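Local coordinates for protein sortase B (Listeria monocytogenes serovar 1/2a, PDB 5JCV) that anchors surface proteins to the cell wall as a transpeptidase, cleaving their C-terminal sorting signal and passing them on through a thioester intermediate, at residues V152-T165 / K174-L183. Sequence-based numbering, arbitrary orientation.
Sequences VKVSGKDRIITLST and KGRMVIQGKL
Arg176 lays its aliphatic chain along Thr165, CD lying 3.5 Å from Thr165 O, while its NH1 binds Tyr124 and its guanidinium makes a cation-pi contact with Phe122. Next, Met177, a selenomethionine, is held through its backbone at both ends: its N donates to Thr165 OG1 (3.0 Å), its O accepts from Thr165 N. The hydroxyl reaches that N because chi1 of 60° sets it between Thr165's own N and carbonyl carbon; threonine thereby supplies a side-chain acceptor where the pairing ends. Branched Val178 suits the extended strand and presses CG1 on Thr162 CG2 (3.6 Å). On the other face Ile179 meets Leu163, CB to CB, in a hydrogen-bonded pair. Gln180 runs alongside Thr162 and gives OG1 an almost straight bond from NE2 (3.0 Å, 174°) in its amide plane; Tyr138 OH also bonds NE2, Tyr116 OH bonds OE1, and Asn67 ND2 bonds Thr162 OG1. Gly181 and Ile161 form a backbone hydrogen-bonded pair, glycine adding no side chain to Ile161's face. Lys182, long enough to leave the strand, bends at chi3 (-79°) and packs CE on Val154 CB (3.7 Å); Asp158 OD2, 4.1 Å from NZ, is too far for a salt bridge but probably still favours the ammonium. Leu183 N binds Arg159 O (2.8 Å), and its CD2 touches Ile161 CG2. This hairpin belongs to the sortase beta-barrel: strand 67-72 runs parallel beside 160-165, strand 107-118 antiparallel beside 176-182, and helix 132-145 covers the face bearing Ile160 and Gln180.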
ATOM      1  N   VAL A 152       6.002  18.014  24.512  1.00 82.15           N
ATOM      2  CA  VAL A 152       4.878  17.436  23.796  1.00 78.31           C
ATOM      3  C   VAL A 152       4.008  16.740  24.790  1.00 84.87           C
ATOM      4  O   VAL A 152       4.432  15.777  25.448  1.00 95.37           O
ATOM      5  CB  VAL A 152       5.303  16.395  22.728  1.00 74.59           C
ATOM      6  CG1 VAL A 152       4.074  15.759  22.078  1.00 72.64           C
ATOM      7  CG2 VAL A 152       6.211  17.008  21.664  1.00 72.70           C
ATOM      8  N   LYS A 153       2.780  17.210  24.909  1.00 93.46           N
ATOM      9  CA  LYS A 153       1.828  16.471  25.699  1.00 97.70           C
ATOM     10  C   LYS A 153       1.028  15.597  24.754  1.00 87.93           C
ATOM     11  O   LYS A 153       0.881  15.908  23.571  1.00 75.45           O
ATOM     12  CB  LYS A 153       0.933  17.389  26.563  1.00106.47           C
ATOM     13  CG  LYS A 153       0.463  16.733  27.875  1.00109.61           C
ATOM     14  CD  LYS A 153       1.609  16.052  28.645  1.00109.71           C
ATOM     15  CE  LYS A 153       1.178  15.396  29.952  1.00105.59           C
ATOM     16  NZ  LYS A 153       1.275  16.346  31.088  1.00106.30           N
ATOM     17  N   VAL A 154       0.522  14.507  25.318  1.00 80.61           N
ATOM     18  CA  VAL A 154      -0.132  13.440  24.586  1.00 79.34           C
ATOM     19  C   VAL A 154      -1.124  12.822  25.568  1.00 80.60           C
ATOM     20  O   VAL A 154      -0.840  12.697  26.764  1.00 78.25           O
ATOM     21  CB  VAL A 154       0.920  12.407  24.053  1.00 77.40           C
ATOM     22  CG1 VAL A 154       1.896  12.021  25.148  1.00 80.87           C
ATOM     23  CG2 VAL A 154       0.287  11.165  23.428  1.00 73.95           C
ATOM     24  N   SER A 155      -2.295  12.460  25.057  1.00 79.91           N
ATOM     25  CA  SER A 155      -3.375  11.948  25.876  1.00 82.27           C
ATOM     26  C   SER A 155      -3.801  10.595  25.356  1.00 77.75           C
ATOM     27  O   SER A 155      -3.507  10.211  24.226  1.00 76.89           O
ATOM     28  CB  SER A 155      -4.590  12.911  25.871  1.00 86.81           C
ATOM     29  OG  SER A 155      -5.418  12.778  24.704  1.00 83.74           O
ATOM     30  N   GLY A 156      -4.566   9.914  26.187  1.00 78.96           N
ATOM     31  CA  GLY A 156      -5.106   8.606  25.873  1.00 80.65           C
ATOM     32  C   GLY A 156      -5.956   8.588  24.636  1.00 81.70           C
ATOM     33  O   GLY A 156      -6.307   7.512  24.153  1.00 83.58           O
ATOM     34  N   LYS A 157      -6.317   9.777  24.157  1.00 84.02           N
ATOM     35  CA  LYS A 157      -7.065   9.938  22.923  1.00 85.76           C
ATOM     36  C   LYS A 157      -6.139   9.915  21.706  1.00 83.00           C
ATOM     37  O   LYS A 157      -6.565   9.564  20.610  1.00 78.90           O
ATOM     38  CB  LYS A 157      -7.871  11.249  22.966  1.00 94.28           C
ATOM     39  CG  LYS A 157      -8.839  11.362  24.146  1.00 96.81           C
ATOM     40  CD  LYS A 157      -9.800  12.524  23.954  1.00102.89           C
ATOM     41  CE  LYS A 157     -10.085  13.273  25.251  1.00105.42           C
ATOM     42  NZ  LYS A 157     -10.741  14.582  24.958  1.00107.84           N
ATOM     43  N   ASP A 158      -4.857  10.247  21.889  1.00 82.38           N
ATOM     44  CA  ASP A 158      -3.909  10.187  20.770  1.00 76.05           C
ATOM     45  C   ASP A 158      -3.572   8.752  20.421  1.00 72.15           C
ATOM     46  O   ASP A 158      -3.949   7.811  21.134  1.00 71.46           O
ATOM     47  CB  ASP A 158      -2.624  10.920  21.118  1.00 82.13           C
ATOM     48  CG  ASP A 158      -2.858  12.364  21.475  1.00 81.69           C
ATOM     49  OD1 ASP A 158      -3.604  13.024  20.755  1.00 82.51           O
ATOM     50  OD2 ASP A 158      -2.303  12.827  22.489  1.00 83.41           O
ATOM     51  N   ARG A 159      -2.842   8.597  19.326  1.00 69.57           N
ATOM     52  CA  ARG A 159      -2.236   7.327  18.932  1.00 67.34           C
ATOM     53  C   ARG A 159      -0.758   7.531  18.650  1.00 64.65           C
ATOM     54  O   ARG A 159      -0.359   8.606  18.220  1.00 59.66           O
ATOM     55  CB  ARG A 159      -2.876   6.802  17.665  1.00 64.16           C
ATOM     56  CG  ARG A 159      -4.241   6.209  17.874  1.00 66.38           C
ATOM     57  CD  ARG A 159      -4.727   5.643  16.539  1.00 68.60           C
ATOM     58  NE  ARG A 159      -4.527   6.679  15.522  1.00 74.98           N
ATOM     59  CZ  ARG A 159      -5.382   7.669  15.277  1.00 75.47           C
ATOM     60  NH1 ARG A 159      -6.554   7.712  15.928  1.00 67.19           N
ATOM     61  NH2 ARG A 159      -5.064   8.604  14.367  1.00 79.52           N
ATOM     62  N   ILE A 160       0.041   6.481  18.850  1.00 60.88           N
ATOM     63  CA  ILE A 160       1.507   6.605  18.767  1.00 57.76           C
ATOM     64  C   ILE A 160       2.214   5.579  17.907  1.00 55.00           C
ATOM     65  O   ILE A 160       1.643   4.591  17.457  1.00 55.87           O
ATOM     66  CB  ILE A 160       2.173   6.570  20.146  1.00 57.62           C
ATOM     67  CG1 ILE A 160       2.156   5.164  20.725  1.00 56.90           C
ATOM     68  CG2 ILE A 160       1.507   7.552  21.099  1.00 59.30           C
ATOM     69  CD1 ILE A 160       2.707   5.114  22.134  1.00 55.89           C
ATOM     70  N   ILE A 161       3.478   5.868  17.653  1.00 53.87           N
ATOM     71  CA  ILE A 161       4.344   4.959  16.942  1.00 53.08           C
ATOM     72  C   ILE A 161       5.630   4.822  17.756  1.00 52.93           C
ATOM     73  O   ILE A 161       6.111   5.799  18.333  1.00 50.50           O
ATOM     74  CB  ILE A 161       4.563   5.379  15.487  1.00 56.81           C
ATOM     75  CG1 ILE A 161       5.736   4.628  14.855  1.00 57.22           C
ATOM     76  CG2 ILE A 161       4.786   6.853  15.391  1.00 64.02           C
ATOM     77  CD1 ILE A 161       5.706   4.588  13.350  1.00 60.57           C
ATOM     78  N   THR A 162       6.126   3.577  17.841  1.00 50.45           N
ATOM     79  CA  THR A 162       7.289   3.227  18.642  1.00 47.10           C
ATOM     80  C   THR A 162       8.322   2.675  17.692  1.00 47.31           C
ATOM     81  O   THR A 162       8.040   1.730  16.915  1.00 48.66           O
ATOM     82  CB  THR A 162       6.954   2.134  19.691  1.00 46.76           C
ATOM     83  OG1 THR A 162       5.879   2.569  20.523  1.00 48.86           O
ATOM     84  CG2 THR A 162       8.129   1.838  20.578  1.00 44.06           C
ATOM     85  N   LEU A 163       9.510   3.270  17.734  1.00 45.05           N
ATOM     86  CA  LEU A 163      10.634   2.710  17.053  1.00 44.19           C
ATOM     87  C   LEU A 163      11.515   2.001  18.092  1.00 42.26           C
ATOM     88  O   LEU A 163      11.847   2.570  19.122  1.00 45.58           O
ATOM     89  CB  LEU A 163      11.386   3.817  16.340  1.00 41.83           C
ATOM     90  CG  LEU A 163      10.612   4.672  15.359  1.00 41.71           C
ATOM     91  CD1 LEU A 163      11.577   5.603  14.700  1.00 42.60           C
ATOM     92  CD2 LEU A 163       9.876   3.926  14.262  1.00 42.95           C
ATOM     93  N   SER A 164      11.896   0.760  17.817  1.00 41.67           N
ATOM     94  CA  SER A 164      12.708  -0.023  18.770  1.00 40.19           C
ATOM     95  C   SER A 164      13.713  -0.915  18.094  1.00 40.42           C
ATOM     96  O   SER A 164      13.404  -1.563  17.074  1.00 40.19           O
ATOM     97  CB  SER A 164      11.795  -0.917  19.571  1.00 44.44           C
ATOM     98  OG  SER A 164      12.482  -1.729  20.515  1.00 44.45           O
ATOM     99  N   THR A 165      14.907  -0.986  18.667  1.00 41.10           N
ATOM    100  CA  THR A 165      15.889  -1.941  18.207  1.00 43.97           C
ATOM    101  C   THR A 165      15.430  -3.295  18.736  1.00 45.12           C
ATOM    102  O   THR A 165      14.604  -3.359  19.630  1.00 47.86           O
ATOM    103  CB  THR A 165      17.337  -1.610  18.661  1.00 43.35           C
ATOM    104  OG1 THR A 165      17.430  -1.586  20.086  1.00 42.87           O
ATOM    105  CG2 THR A 165      17.787  -0.226  18.129  1.00 45.07           C
ATOM    106  N   LYS A 174      23.379  -4.290  24.863  1.00 75.41           N
ATOM    107  CA  LYS A 174      22.591  -4.954  25.897  1.00 80.72           C
ATOM    108  C   LYS A 174      21.094  -4.472  25.879  1.00 77.63           C
ATOM    109  O   LYS A 174      20.163  -5.259  25.665  1.00 73.04           O
ATOM    110  CB  LYS A 174      23.258  -4.697  27.272  1.00 88.77           C
ATOM    111  CG  LYS A 174      23.290  -5.898  28.220  1.00 95.14           C
ATOM    112  CD  LYS A 174      21.901  -6.470  28.504  1.00100.53           C
ATOM    113  CE  LYS A 174      21.882  -7.304  29.787  1.00101.87           C
ATOM    114  NZ  LYS A 174      20.652  -8.152  29.943  1.00100.02           N
ATOM    115  N   GLY A 175      20.878  -3.179  26.126  1.00 67.46           N
ATOM    116  CA  GLY A 175      19.540  -2.602  26.105  1.00 62.98           C
ATOM    117  C   GLY A 175      19.062  -2.300  24.681  1.00 61.44           C
ATOM    118  O   GLY A 175      19.864  -2.050  23.784  1.00 60.53           O
ATOM    119  N   ARG A 176      17.753  -2.370  24.474  1.00 51.22           N
ATOM    120  CA  ARG A 176      17.125  -1.803  23.300  1.00 49.29           C
ATOM    121  C   ARG A 176      17.042  -0.289  23.427  1.00 49.26           C
ATOM    122  O   ARG A 176      16.961   0.244  24.523  1.00 48.02           O
ATOM    123  CB  ARG A 176      15.723  -2.324  23.155  1.00 49.86           C
ATOM    124  CG  ARG A 176      15.665  -3.832  23.000  1.00 50.82           C
ATOM    125  CD  ARG A 176      14.199  -4.211  22.953  1.00 52.22           C
ATOM    126  NE  ARG A 176      14.031  -5.628  22.689  1.00 50.63           N
ATOM    127  CZ  ARG A 176      12.855  -6.220  22.516  1.00 49.54           C
ATOM    128  NH1 ARG A 176      11.718  -5.524  22.584  1.00 48.09           N
ATOM    129  NH2 ARG A 176      12.829  -7.520  22.291  1.00 51.42           N
HETATM  130  N   MSE A 177      17.065   0.378  22.284  1.00 46.69           N
HETATM  131  CA  MSE A 177      16.828   1.803  22.201  1.00 48.51           C
HETATM  132  C   MSE A 177      15.405   1.986  21.707  1.00 45.90           C
HETATM  133  O   MSE A 177      14.941   1.269  20.835  1.00 46.55           O
HETATM  134  CB  MSE A 177      17.895   2.357  21.261  1.00 48.17           C
HETATM  135  CG  MSE A 177      17.741   3.841  21.100  1.00 50.93           C
HETATM  136 SE   MSE A 177      18.349   4.662  22.779  0.66 51.08          SE
HETATM  137  CE  MSE A 177      17.145   6.165  22.635  1.00 51.30           C
ATOM    138  N   VAL A 178      14.691   2.930  22.291  1.00 45.06           N
ATOM    139  CA  VAL A 178      13.270   3.096  21.998  1.00 47.62           C
ATOM    140  C   VAL A 178      12.955   4.569  21.814  1.00 49.22           C
ATOM    141  O   VAL A 178      13.367   5.382  22.609  1.00 50.52           O
ATOM    142  CB  VAL A 178      12.378   2.554  23.120  1.00 44.42           C
ATOM    143  CG1 VAL A 178      10.907   2.770  22.753  1.00 48.25           C
ATOM    144  CG2 VAL A 178      12.645   1.089  23.352  1.00 44.47           C
ATOM    145  N   ILE A 179      12.213   4.878  20.769  1.00 45.95           N
ATOM    146  CA  ILE A 179      11.738   6.231  20.493  1.00 50.50           C
ATOM    147  C   ILE A 179      10.248   6.096  20.309  1.00 49.39           C
ATOM    148  O   ILE A 179       9.801   5.208  19.590  1.00 52.68           O
ATOM    149  CB  ILE A 179      12.326   6.733  19.161  1.00 52.93           C
ATOM    150  CG1 ILE A 179      13.843   6.696  19.246  1.00 54.04           C
ATOM    151  CG2 ILE A 179      11.862   8.121  18.802  1.00 53.25           C
ATOM    152  CD1 ILE A 179      14.403   7.634  20.273  1.00 57.07           C
ATOM    153  N   GLN A 180       9.483   6.928  20.994  1.00 46.85           N
ATOM    154  CA  GLN A 180       8.061   6.956  20.800  1.00 49.50           C
ATOM    155  C   GLN A 180       7.507   8.355  20.436  1.00 52.02           C
ATOM    156  O   GLN A 180       7.931   9.384  20.973  1.00 53.47           O
ATOM    157  CB  GLN A 180       7.406   6.428  22.046  1.00 50.01           C
ATOM    158  CG  GLN A 180       7.836   5.024  22.361  1.00 47.15           C
ATOM    159  CD  GLN A 180       7.122   4.520  23.561  1.00 47.94           C
ATOM    160  OE1 GLN A 180       7.369   5.008  24.654  1.00 49.93           O
ATOM    161  NE2 GLN A 180       6.198   3.561  23.369  1.00 48.34           N
ATOM    162  N   GLY A 181       6.585   8.376  19.488  1.00 50.72           N
ATOM    163  CA  GLY A 181       6.106   9.622  18.969  1.00 54.67           C
ATOM    164  C   GLY A 181       4.603   9.611  18.758  1.00 60.11           C
ATOM    165  O   GLY A 181       4.012   8.553  18.571  1.00 56.76           O
ATOM    166  N   LYS A 182       4.011  10.800  18.783  1.00 61.68           N
ATOM    167  CA  LYS A 182       2.579  10.996  18.557  1.00 70.40           C
ATOM    168  C   LYS A 182       2.246  11.033  17.060  1.00 66.92           C
ATOM    169  O   LYS A 182       2.876  11.756  16.313  1.00 66.12           O
ATOM    170  CB  LYS A 182       2.162  12.325  19.208  1.00 79.06           C
ATOM    171  CG  LYS A 182       0.707  12.740  19.027  1.00 87.29           C
ATOM    172  CD  LYS A 182       0.501  14.197  19.408  1.00 91.95           C
ATOM    173  CE  LYS A 182       0.408  14.357  20.916  1.00 95.89           C
ATOM    174  NZ  LYS A 182       0.242  15.789  21.299  1.00 96.95           N
ATOM    175  N   LEU A 183       1.274  10.240  16.624  1.00 69.00           N
ATOM    176  CA  LEU A 183       0.718  10.388  15.272  1.00 78.40           C
ATOM    177  C   LEU A 183      -0.065  11.667  15.123  1.00 75.61           C
ATOM    178  O   LEU A 183      -0.678  12.185  16.050  1.00 75.75           O
ATOM    179  CB  LEU A 183      -0.225   9.249  14.889  1.00 82.43           C
ATOM    180  CG  LEU A 183       0.450   7.966  14.418  1.00 84.82           C
ATOM    181  CD1 LEU A 183      -0.593   7.092  13.724  1.00 90.66           C
ATOM    182  CD2 LEU A 183       1.613   8.273  13.482  1.00 79.38           C
ATOM    183  OXT LEU A 183      -0.081  12.190  14.032  1.00 74.88           O
TER